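Local structure of esterase YbfF (Escherichia coli, 3BF7) at residues M1-T9 / D70-L78; P18-L29 / H43-G54. The protein is an esterase of the alpha/beta hydrolase fold with a helical cap, probably hydrolysing ester or thioester bonds. The protein carries 1 engineered substitution. One frame throughout, in Å; residues are numbered along the deposited sequence.

How the interactions relate
Both contacts build the same edge of one mixed beta sheet, and they illustrate how an alpha/beta hydrolase nests short-range units inside longer ones: interaction 2 lies along the chain within the loop that interaction 1 closes. Their centres are 9 Å apart. Strand 5-8 of interaction 1 runs antiparallel to strand 45-48 of interaction 2, with Gln8 O 2.9 Å from Ile45 N in a probable hydrogen bond. A salt bridge from Arg51 NE to Asp70 OD1, 2.7 Å, also joins the two. Interaction 2 leads toward the probable active site, since Val22 touches the likely nucleophile elbow around Ser89, while in interaction 1 Leu71 of helix 64-78 comes near that elbow without touching it.

Interaction 1: residues M1-T9 / D70-L78; sequences MKLNIRAQT and DLVDTLDAL
The amino-terminal nitrogen of Met1 lies between two carboxylates one helical turn apart, Asp70 and Asp73. It makes a salt bridge to Asp70 OD2 at 2.6 Å and another to Asp73 OD2 at 2.8 Å. Asp73 offers the anti lone pair of its oxygen, whereas Asp70 OD2 is approached on the anti side but 33° out of the carboxylate plane. The bent Met1 side chain folds back over Asp70, so that SD comes within 3.2 Å of the same OD2, while Asp70 OD1 is held by a salt bridge to Arg51. A cation at each oxygen fixes the rotation of this buried carboxylate and probably favours its ionised form.

One turn after Asp70, Leu3 N donates to Thr74 OG1 at 3.1 Å. That hydroxyl in turn donates to Asp70 O, which also accepts the helical bond from Thr74 N; the two donors arrive from opposite faces of the carbonyl plane. With OG1 anti to its own carbonyl carbon (chi1 -62°), Thr74 turns CG2 to the strand, where it meets Ile5 CG2 at 3.7 Å. Leu3 crosses Asp70 and Thr74 at about a right angle, laying CD2 against Asp70 CB, and Lys2 passes its aliphatic chain over Ala77 CB.

Helix 64-78 is thus packed against one face of the edge strand 5-8 and the residues leading into it, the layered alpha/beta construction of the hydrolase fold.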
loop_
_atom_site.group_PDB
_atom_site.type_symbol
_atom_site.label_atom_id
_atom_site.label_comp_id
_atom_site.label_asym_id
_atom_site.label_seq_id
_atom_site.Cartn_x
_atom_site.Cartn_y
_atom_site.Cartn_z
ATOM N N MET A 1 1.666 -3.463 -16.461
ATOM C CA MET A 1 0.339 -3.451 -17.133
ATOM C C MET A 1 -0.600 -2.458 -16.456
ATOM O O MET A 1 -0.331 -1.982 -15.352
ATOM C CB MET A 1 -0.289 -4.850 -17.104
ATOM C CG MET A 1 -1.223 -5.105 -15.930
ATOM S SD MET A 1 -0.406 -5.313 -14.347
ATOM C CE MET A 1 -1.475 -6.548 -13.610
ATOM N N LYS A 2 -1.700 -2.152 -17.133
ATOM C CA LYS A 2 -2.698 -1.228 -16.614
ATOM C C LYS A 2 -3.422 -1.897 -15.452
ATOM O O LYS A 2 -3.740 -3.082 -15.509
ATOM C CB LYS A 2 -3.690 -0.864 -17.721
ATOM C CG LYS A 2 -3.029 -0.221 -18.933
ATOM C CD LYS A 2 -3.987 -0.089 -20.108
ATOM C CE LYS A 2 -5.186 0.777 -19.766
ATOM N NZ LYS A 2 -6.063 1.002 -20.950
ATOM N N LEU A 3 -3.677 -1.130 -14.398
ATOM C CA LEU A 3 -4.343 -1.652 -13.214
ATOM C C LEU A 3 -5.798 -1.231 -13.137
ATOM O O LEU A 3 -6.221 -0.285 -13.803
ATOM C CB LEU A 3 -3.634 -1.140 -11.960
ATOM C CG LEU A 3 -2.149 -1.472 -11.817
ATOM C CD1 LEU A 3 -1.590 -0.769 -10.590
ATOM C CD2 LEU A 3 -1.974 -2.979 -11.711
ATOM N N ASN A 4 -6.563 -1.954 -12.328
ATOM C CA ASN A 4 -7.950 -1.603 -12.097
ATOM C C ASN A 4 -7.869 -0.389 -11.175
ATOM O O ASN A 4 -7.084 -0.377 -10.219
ATOM C CB ASN A 4 -8.688 -2.737 -11.385
ATOM C CG ASN A 4 -10.095 -2.345 -10.975
ATOM O OD1 ASN A 4 -10.503 -2.548 -9.829
ATOM N ND2 ASN A 4 -10.843 -1.782 -11.910
ATOM N N ILE A 5 -8.656 0.638 -11.472
ATOM C CA ILE A 5 -8.643 1.837 -10.651
ATOM C C ILE A 5 -10.026 2.419 -10.452
ATOM O O ILE A 5 -10.968 2.100 -11.179
ATOM C CB ILE A 5 -7.760 2.961 -11.266
ATOM C CG1 ILE A 5 -8.461 3.595 -12.474
ATOM C CG2 ILE A 5 -6.406 2.408 -11.663
ATOM C CD1 ILE A 5 -8.682 2.661 -13.638
ATOM N N ARG A 6 -10.125 3.271 -9.440
ATOM C CA ARG A 6 -11.342 3.994 -9.113
ATOM C C ARG A 6 -10.847 5.435 -9.075
ATOM O O ARG A 6 -10.019 5.784 -8.229
ATOM C CB ARG A 6 -11.861 3.585 -7.735
ATOM C CG ARG A 6 -13.176 4.235 -7.347
ATOM C CD ARG A 6 -14.318 3.716 -8.204
ATOM N NE ARG A 6 -14.458 2.267 -8.099
ATOM C CZ ARG A 6 -14.672 1.615 -6.960
ATOM N NH1 ARG A 6 -14.772 2.283 -5.818
ATOM N NH2 ARG A 6 -14.785 0.294 -6.961
ATOM N N ALA A 7 -11.328 6.256 -10.003
ATOM C CA ALA A 7 -10.912 7.651 -10.078
ATOM C C ALA A 7 -12.041 8.596 -9.689
ATOM O O ALA A 7 -13.209 8.341 -9.978
ATOM C CB ALA A 7 -10.430 7.971 -11.488
ATOM N N GLN A 8 -11.682 9.690 -9.027
ATOM C CA GLN A 8 -12.664 10.678 -8.612
ATOM C C GLN A 8 -12.074 12.072 -8.782
ATOM O O GLN A 8 -10.943 12.340 -8.368
ATOM C CB GLN A 8 -13.071 10.436 -7.158
ATOM C CG GLN A 8 -14.335 11.164 -6.733
ATOM C CD GLN A 8 -14.872 10.655 -5.410
ATOM O OE1 GLN A 8 -14.195 10.719 -4.385
ATOM N NE2 GLN A 8 -16.097 10.140 -5.428
ATOM N N THR A 9 -12.843 12.953 -9.409
ATOM C CA THR A 9 -12.408 14.320 -9.658
ATOM C C THR A 9 -12.477 15.177 -8.399
ATOM O O THR A 9 -13.387 15.034 -7.585
ATOM C CB THR A 9 -13.268 14.967 -10.758
ATOM O OG1 THR A 9 -13.173 14.183 -11.953
ATOM C CG2 THR A 9 -12.794 16.384 -11.047
ATOM N N ASP A 70 3.692 -0.941 -13.476
ATOM C CA ASP A 70 2.233 -0.959 -13.530
ATOM C C ASP A 70 1.707 0.449 -13.247
ATOM O O ASP A 70 0.730 0.886 -13.851
ATOM C CB ASP A 70 1.650 -1.914 -12.484
ATOM C CG ASP A 70 1.924 -3.375 -12.785
ATOM O OD1 ASP A 70 1.693 -4.196 -11.874
ATOM O OD2 ASP A 70 2.352 -3.710 -13.914
ATOM N N LEU A 71 2.346 1.147 -12.311
ATOM C CA LEU A 71 1.925 2.499 -11.975
ATOM C C LEU A 71 2.150 3.421 -13.172
ATOM O O LEU A 71 1.309 4.265 -13.475
ATOM C CB LEU A 71 2.678 3.002 -10.733
ATOM C CG LEU A 71 2.383 2.229 -9.434
ATOM C CD1 LEU A 71 3.225 2.778 -8.293
ATOM C CD2 LEU A 71 0.903 2.329 -9.090
ATOM N N VAL A 72 3.276 3.257 -13.862
ATOM C CA VAL A 72 3.553 4.074 -15.041
ATOM C C VAL A 72 2.516 3.782 -16.129
ATOM O O VAL A 72 1.969 4.702 -16.739
ATOM C CB VAL A 72 4.960 3.790 -15.616
ATOM C CG1 VAL A 72 5.158 4.561 -16.916
ATOM C CG2 VAL A 72 6.024 4.190 -14.609
ATOM N N ASP A 73 2.241 2.503 -16.367
ATOM C CA ASP A 73 1.270 2.118 -17.386
ATOM C C ASP A 73 -0.113 2.664 -17.062
ATOM O O ASP A 73 -0.877 3.026 -17.961
ATOM C CB ASP A 73 1.181 0.597 -17.514
ATOM C CG ASP A 73 2.450 -0.022 -18.059
ATOM O OD1 ASP A 73 3.199 0.674 -18.774
ATOM O OD2 ASP A 73 2.686 -1.215 -17.785
ATOM N N THR A 74 -0.432 2.715 -15.775
ATOM C CA THR A 74 -1.722 3.213 -15.332
ATOM C C THR A 74 -1.804 4.724 -15.543
ATOM O O THR A 74 -2.834 5.239 -15.985
ATOM C CB THR A 74 -1.964 2.833 -13.856
ATOM O OG1 THR A 74 -1.989 1.404 -13.741
ATOM C CG2 THR A 74 -3.286 3.398 -13.358
ATOM N N LEU A 75 -0.719 5.435 -15.245
ATOM C CA LEU A 75 -0.694 6.881 -15.456
ATOM C C LEU A 75 -0.836 7.170 -16.949
ATOM O O LEU A 75 -1.550 8.091 -17.344
ATOM C CB LEU A 75 0.616 7.500 -14.957
ATOM C CG LEU A 75 0.897 7.595 -13.455
ATOM C CD1 LEU A 75 2.223 8.318 -13.254
ATOM C CD2 LEU A 75 -0.225 8.340 -12.748
ATOM N N ASP A 76 -0.146 6.388 -17.776
ATOM C CA ASP A 76 -0.215 6.579 -19.222
ATOM C C ASP A 76 -1.642 6.359 -19.718
ATOM O O ASP A 76 -2.131 7.092 -20.580
ATOM C CB ASP A 76 0.728 5.613 -19.952
ATOM C CG ASP A 76 2.193 5.989 -19.802
ATOM O OD1 ASP A 76 2.490 7.136 -19.406
ATOM O OD2 ASP A 76 3.056 5.138 -20.101
ATOM N N ALA A 77 -2.307 5.351 -19.166
ATOM C CA ALA A 77 -3.675 5.028 -19.550
ATOM C C ALA A 77 -4.635 6.169 -19.237
ATOM O O ALA A 77 -5.616 6.380 -19.952
ATOM C CB ALA A 77 -4.126 3.759 -18.840
ATOM N N LEU A 78 -4.352 6.902 -18.163
ATOM C CA LEU A 78 -5.198 8.017 -17.751
ATOM C C LEU A 78 -4.665 9.348 -18.263
ATOM O O LEU A 78 -5.246 10.401 -17.999
ATOM C CB LEU A 78 -5.300 8.065 -16.225
ATOM C CG LEU A 78 -5.889 6.815 -15.558
ATOM C CD1 LEU A 78 -5.915 7.017 -14.051
ATOM C CD2 LEU A 78 -7.297 6.561 -16.089
#

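Interaction 2: residues P18-L29 / H43-G54; sequences PIVLVHGLFGSL and HNIIQVDVRNHG. Engineered in segment 43-54: Val50 (natural residue Met).
Strands 19-22 and 45-48 are the parallel pair of a beta-alpha-beta unit, connected through helix 33-39, and the loops after them continue the contact beyond the sheet. The pairing begins with Ile19 N to Asn44 O at 2.9 Å, and the bonds from Ile46 N to Ile19 O and from Leu21 N to Ile46 O extend it. At the far end Val48 N reaches Leu21 O at a longer 3.3 Å, where a water also bridges Leu21 O, His23 N and Val48 O. On one face Ile19 CD1 sits over the His43 ring, and Leu21 CD1 lies beside Gln47 CG; on the other Val20 CG1 meets Val48 CG1.

Past the strands, His23 holds CG between its backbone N and carbonyl carbon (chi1 68°), which brings the ring across to Val50. Val50 N donates an almost straight bond to His23 NE2 at 2.9 Å, though from 33° out of the ring plane. His23 ND1 donates to Gly24 O within that plane, which fixes the ring's rotation. The engineered Val50 lays CG2 over one ring face, 3.8 Å from the centroid, and the backbone of Gly27 and Ser28 covers the opposite face. Asp49 OD1 accepts from Leu29 N at 2.7 Å, met nearly along its C-O axis, while Gln47 NE2 donates to Leu29 O.

ND1 donates and NE2 accepts, so both nitrogens of this buried imidazole are used and the ring ties the two loops together.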
loop_
_atom_site.group_PDB
_atom_site.type_symbol
_atom_site.label_atom_id
_atom_site.label_comp_id
_atom_site.label_asym_id
_atom_site.label_seq_id
_atom_site.Cartn_x
_atom_site.Cartn_y
_atom_site.Cartn_z
ATOM N N PRO A 18 -2.453 15.284 -9.162
ATOM C CA PRO A 18 -3.395 14.250 -8.730
ATOM C C PRO A 18 -2.678 13.331 -7.744
ATOM O O PRO A 18 -1.447 13.287 -7.721
ATOM C CB PRO A 18 -3.750 13.541 -10.034
ATOM C CG PRO A 18 -2.491 13.691 -10.841
ATOM C CD PRO A 18 -2.109 15.126 -10.585
ATOM N N ILE A 19 -3.446 12.613 -6.933
ATOM C CA ILE A 19 -2.878 11.695 -5.955
ATOM C C ILE A 19 -3.288 10.257 -6.244
ATOM O O ILE A 19 -4.470 9.954 -6.394
ATOM C CB ILE A 19 -3.321 12.057 -4.515
ATOM C CG1 ILE A 19 -2.743 13.422 -4.120
ATOM C CG2 ILE A 19 -2.874 10.969 -3.535
ATOM C CD1 ILE A 19 -3.167 13.900 -2.742
ATOM N N VAL A 20 -2.290 9.384 -6.333
ATOM C CA VAL A 20 -2.508 7.962 -6.570
ATOM C C VAL A 20 -2.254 7.255 -5.241
ATOM O O VAL A 20 -1.196 7.432 -4.635
ATOM C CB VAL A 20 -1.532 7.413 -7.637
ATOM C CG1 VAL A 20 -1.730 5.912 -7.809
ATOM C CG2 VAL A 20 -1.750 8.134 -8.961
ATOM N N LEU A 21 -3.232 6.470 -4.794
ATOM C CA LEU A 21 -3.149 5.733 -3.534
ATOM C C LEU A 21 -2.928 4.255 -3.831
ATOM O O LEU A 21 -3.663 3.660 -4.627
ATOM C CB LEU A 21 -4.444 5.924 -2.741
ATOM C CG LEU A 21 -4.786 7.368 -2.375
ATOM C CD1 LEU A 21 -6.238 7.455 -1.940
ATOM C CD2 LEU A 21 -3.861 7.860 -1.278
ATOM N N VAL A 22 -1.931 3.668 -3.172
ATOM C CA VAL A 22 -1.560 2.271 -3.390
ATOM C C VAL A 22 -1.550 1.465 -2.088
ATOM O O VAL A 22 -0.746 1.719 -1.191
ATOM C CB VAL A 22 -0.159 2.188 -4.050
ATOM C CG1 VAL A 22 0.098 0.780 -4.559
ATOM C CG2 VAL A 22 -0.050 3.206 -5.180
ATOM N N HIS A 23 -2.445 0.484 -2.006
ATOM C CA HIS A 23 -2.590 -0.372 -0.829
ATOM C C HIS A 23 -1.468 -1.398 -0.642
ATOM O O HIS A 23 -0.595 -1.553 -1.498
ATOM C CB HIS A 23 -3.930 -1.105 -0.911
ATOM C CG HIS A 23 -3.987 -2.115 -2.013
ATOM N ND1 HIS A 23 -3.393 -3.354 -1.916
ATOM C CD2 HIS A 23 -4.510 -2.048 -3.262
ATOM C CE1 HIS A 23 -3.544 -4.005 -3.056
ATOM N NE2 HIS A 23 -4.218 -3.234 -3.890
ATOM N N GLY A 24 -1.531 -2.118 0.479
ATOM C CA GLY A 24 -0.529 -3.120 0.807
ATOM C C GLY A 24 -0.950 -4.556 0.552
ATOM O O GLY A 24 -2.026 -4.817 0.006
ATOM N N LEU A 25 -0.096 -5.494 0.954
ATOM C CA LEU A 25 -0.356 -6.913 0.752
ATOM C C LEU A 25 -1.710 -7.354 1.305
ATOM O O LEU A 25 -2.082 -7.013 2.432
ATOM C CB LEU A 25 0.762 -7.748 1.386
ATOM C CG LEU A 25 0.681 -9.264 1.167
ATOM C CD1 LEU A 25 0.794 -9.604 -0.317
ATOM C CD2 LEU A 25 1.792 -9.939 1.952
ATOM N N PHE A 26 -2.430 -8.121 0.486
ATOM C CA PHE A 26 -3.759 -8.648 0.797
ATOM C C PHE A 26 -4.830 -7.563 0.832
ATOM O O PHE A 26 -5.974 -7.828 1.197
ATOM C CB PHE A 26 -3.763 -9.424 2.125
ATOM C CG PHE A 26 -2.927 -10.679 2.107
ATOM C CD1 PHE A 26 -3.146 -11.674 1.155
ATOM C CD2 PHE A 26 -1.928 -10.871 3.056
ATOM C CE1 PHE A 26 -2.378 -12.842 1.153
ATOM C CE2 PHE A 26 -1.160 -12.033 3.060
ATOM C CZ PHE A 26 -1.385 -13.017 2.109
ATOM N N GLY A 27 -4.463 -6.347 0.437
ATOM C CA GLY A 27 -5.425 -5.260 0.418
ATOM C C GLY A 27 -6.090 -5.090 -0.937
ATOM O O GLY A 27 -5.966 -5.940 -1.825
ATOM N N SER A 28 -6.803 -3.977 -1.084
ATOM C CA SER A 28 -7.514 -3.639 -2.313
ATOM C C SER A 28 -7.656 -2.122 -2.347
ATOM O O SER A 28 -7.355 -1.446 -1.357
ATOM C CB SER A 28 -8.893 -4.293 -2.330
ATOM O OG SER A 28 -9.685 -3.794 -1.268
ATOM N N LEU A 29 -8.141 -1.591 -3.464
ATOM C CA LEU A 29 -8.252 -0.144 -3.615
ATOM C C LEU A 29 -9.108 0.573 -2.583
ATOM O O LEU A 29 -8.986 1.784 -2.417
ATOM C CB LEU A 29 -8.708 0.209 -5.037
ATOM C CG LEU A 29 -10.102 -0.182 -5.533
ATOM C CD1 LEU A 29 -11.155 0.739 -4.937
ATOM C CD2 LEU A 29 -10.128 -0.087 -7.050
ATOM N N HIS A 43 -8.018 17.446 -4.643
ATOM C CA HIS A 43 -7.144 16.709 -5.561
ATOM C C HIS A 43 -7.937 15.686 -6.347
ATOM O O HIS A 43 -8.935 15.163 -5.859
ATOM C CB HIS A 43 -6.073 15.883 -4.831
ATOM C CG HIS A 43 -5.175 16.668 -3.936
ATOM N ND1 HIS A 43 -5.545 17.055 -2.667
ATOM C CD2 HIS A 43 -3.902 17.097 -4.106
ATOM C CE1 HIS A 43 -4.536 17.686 -2.092
ATOM N NE2 HIS A 43 -3.528 17.725 -2.944
ATOM N N ASN A 44 -7.487 15.395 -7.564
ATOM C CA ASN A 44 -8.112 14.327 -8.323
ATOM C C ASN A 44 -7.479 13.120 -7.637
ATOM O O ASN A 44 -6.296 13.157 -7.285
ATOM C CB ASN A 44 -7.704 14.351 -9.797
ATOM C CG ASN A 44 -8.414 15.431 -10.582
ATOM O OD1 ASN A 44 -9.460 15.930 -10.166
ATOM N ND2 ASN A 44 -7.860 15.784 -11.735
ATOM N N ILE A 45 -8.260 12.067 -7.430
ATOM C CA ILE A 45 -7.761 10.874 -6.758
ATOM C C ILE A 45 -7.848 9.641 -7.640
ATOM O O ILE A 45 -8.799 9.478 -8.408
ATOM C CB ILE A 45 -8.573 10.581 -5.474
ATOM C CG1 ILE A 45 -8.516 11.780 -4.524
ATOM C CG2 ILE A 45 -8.052 9.318 -4.802
ATOM C CD1 ILE A 45 -7.132 12.128 -4.043
ATOM N N ILE A 46 -6.843 8.778 -7.526
ATOM C CA ILE A 46 -6.814 7.521 -8.259
ATOM C C ILE A 46 -6.457 6.428 -7.255
ATOM O O ILE A 46 -5.352 6.415 -6.704
ATOM C CB ILE A 46 -5.757 7.506 -9.391
ATOM C CG1 ILE A 46 -6.044 8.612 -10.412
ATOM C CG2 ILE A 46 -5.762 6.143 -10.081
ATOM C CD1 ILE A 46 -5.547 9.979 -9.999
ATOM N N GLN A 47 -7.403 5.536 -6.993
ATOM C CA GLN A 47 -7.181 4.422 -6.078
ATOM C C GLN A 47 -6.962 3.192 -6.948
ATOM O O GLN A 47 -7.821 2.847 -7.756
ATOM C CB GLN A 47 -8.400 4.224 -5.176
ATOM C CG GLN A 47 -8.596 5.344 -4.161
ATOM C CD GLN A 47 -9.966 5.326 -3.512
ATOM O OE1 GLN A 47 -10.790 6.208 -3.756
ATOM N NE2 GLN A 47 -10.218 4.322 -2.684
ATOM N N VAL A 48 -5.823 2.528 -6.793
ATOM C CA VAL A 48 -5.531 1.362 -7.614
ATOM C C VAL A 48 -5.557 0.038 -6.875
ATOM O O VAL A 48 -5.371 -0.024 -5.655
ATOM C CB VAL A 48 -4.117 1.459 -8.264
ATOM C CG1 VAL A 48 -3.914 2.823 -8.882
ATOM C CG2 VAL A 48 -3.027 1.170 -7.226
ATOM N N ASP A 49 -5.812 -1.022 -7.635
ATOM C CA ASP A 49 -5.722 -2.374 -7.107
ATOM C C ASP A 49 -4.350 -2.803 -7.632
ATOM O O ASP A 49 -4.086 -2.729 -8.836
ATOM C CB ASP A 49 -6.771 -3.317 -7.708
ATOM C CG ASP A 49 -8.066 -3.362 -6.913
ATOM O OD1 ASP A 49 -8.038 -3.164 -5.677
ATOM O OD2 ASP A 49 -9.117 -3.630 -7.539
ATOM N N VAL A 50 -3.463 -3.210 -6.736
ATOM C CA VAL A 50 -2.148 -3.678 -7.154
ATOM C C VAL A 50 -2.354 -4.989 -7.922
ATOM O O VAL A 50 -3.361 -5.672 -7.726
ATOM C CB VAL A 50 -1.252 -3.917 -5.915
ATOM C CG1 VAL A 50 0.063 -4.580 -6.316
ATOM C CG2 VAL A 50 -0.988 -2.588 -5.216
ATOM N N ARG A 51 -1.426 -5.334 -8.810
ATOM C CA ARG A 51 -1.558 -6.584 -9.546
ATOM C C ARG A 51 -1.758 -7.714 -8.540
ATOM O O ARG A 51 -1.233 -7.673 -7.423
ATOM C CB ARG A 51 -0.317 -6.860 -10.410
ATOM C CG ARG A 51 0.994 -6.978 -9.644
ATOM C CD ARG A 51 2.088 -7.601 -10.510
ATOM N NE ARG A 51 2.314 -6.838 -11.733
ATOM C CZ ARG A 51 2.948 -7.302 -12.805
ATOM N NH1 ARG A 51 3.435 -8.538 -12.820
ATOM N NH2 ARG A 51 3.087 -6.529 -13.875
ATOM N N ASN A 52 -2.548 -8.707 -8.936
ATOM C CA ASN A 52 -2.841 -9.863 -8.102
ATOM C C ASN A 52 -3.695 -9.560 -6.876
ATOM O O ASN A 52 -3.806 -10.393 -5.971
ATOM C CB ASN A 52 -1.540 -10.559 -7.690
ATOM C CG ASN A 52 -0.821 -11.179 -8.871
ATOM O OD1 ASN A 52 0.376 -10.957 -9.075
ATOM N ND2 ASN A 52 -1.550 -11.958 -9.661
ATOM N N HIS A 53 -4.297 -8.373 -6.855
ATOM C CA HIS A 53 -5.186 -7.958 -5.769
ATOM C C HIS A 53 -6.469 -7.376 -6.358
ATOM O O HIS A 53 -6.495 -6.948 -7.517
ATOM C CB HIS A 53 -4.528 -6.891 -4.881
ATOM C CG HIS A 53 -3.315 -7.375 -4.150
ATOM N ND1 HIS A 53 -3.301 -7.641 -2.796
ATOM C CD2 HIS A 53 -2.075 -7.669 -4.602
ATOM C CE1 HIS A 53 -2.102 -8.076 -2.446
ATOM N NE2 HIS A 53 -1.341 -8.100 -3.524
ATOM N N GLY A 54 -7.523 -7.359 -5.546
ATOM C CA GLY A 54 -8.794 -6.803 -5.978
ATOM C C GLY A 54 -9.237 -7.318 -7.326
ATOM O O GLY A 54 -9.266 -8.529 -7.550
HETATM O O HOH W 1 -4.814 1.426 -3.477
HETATM O O HOH W 2 -7.474 -8.078 -2.791
#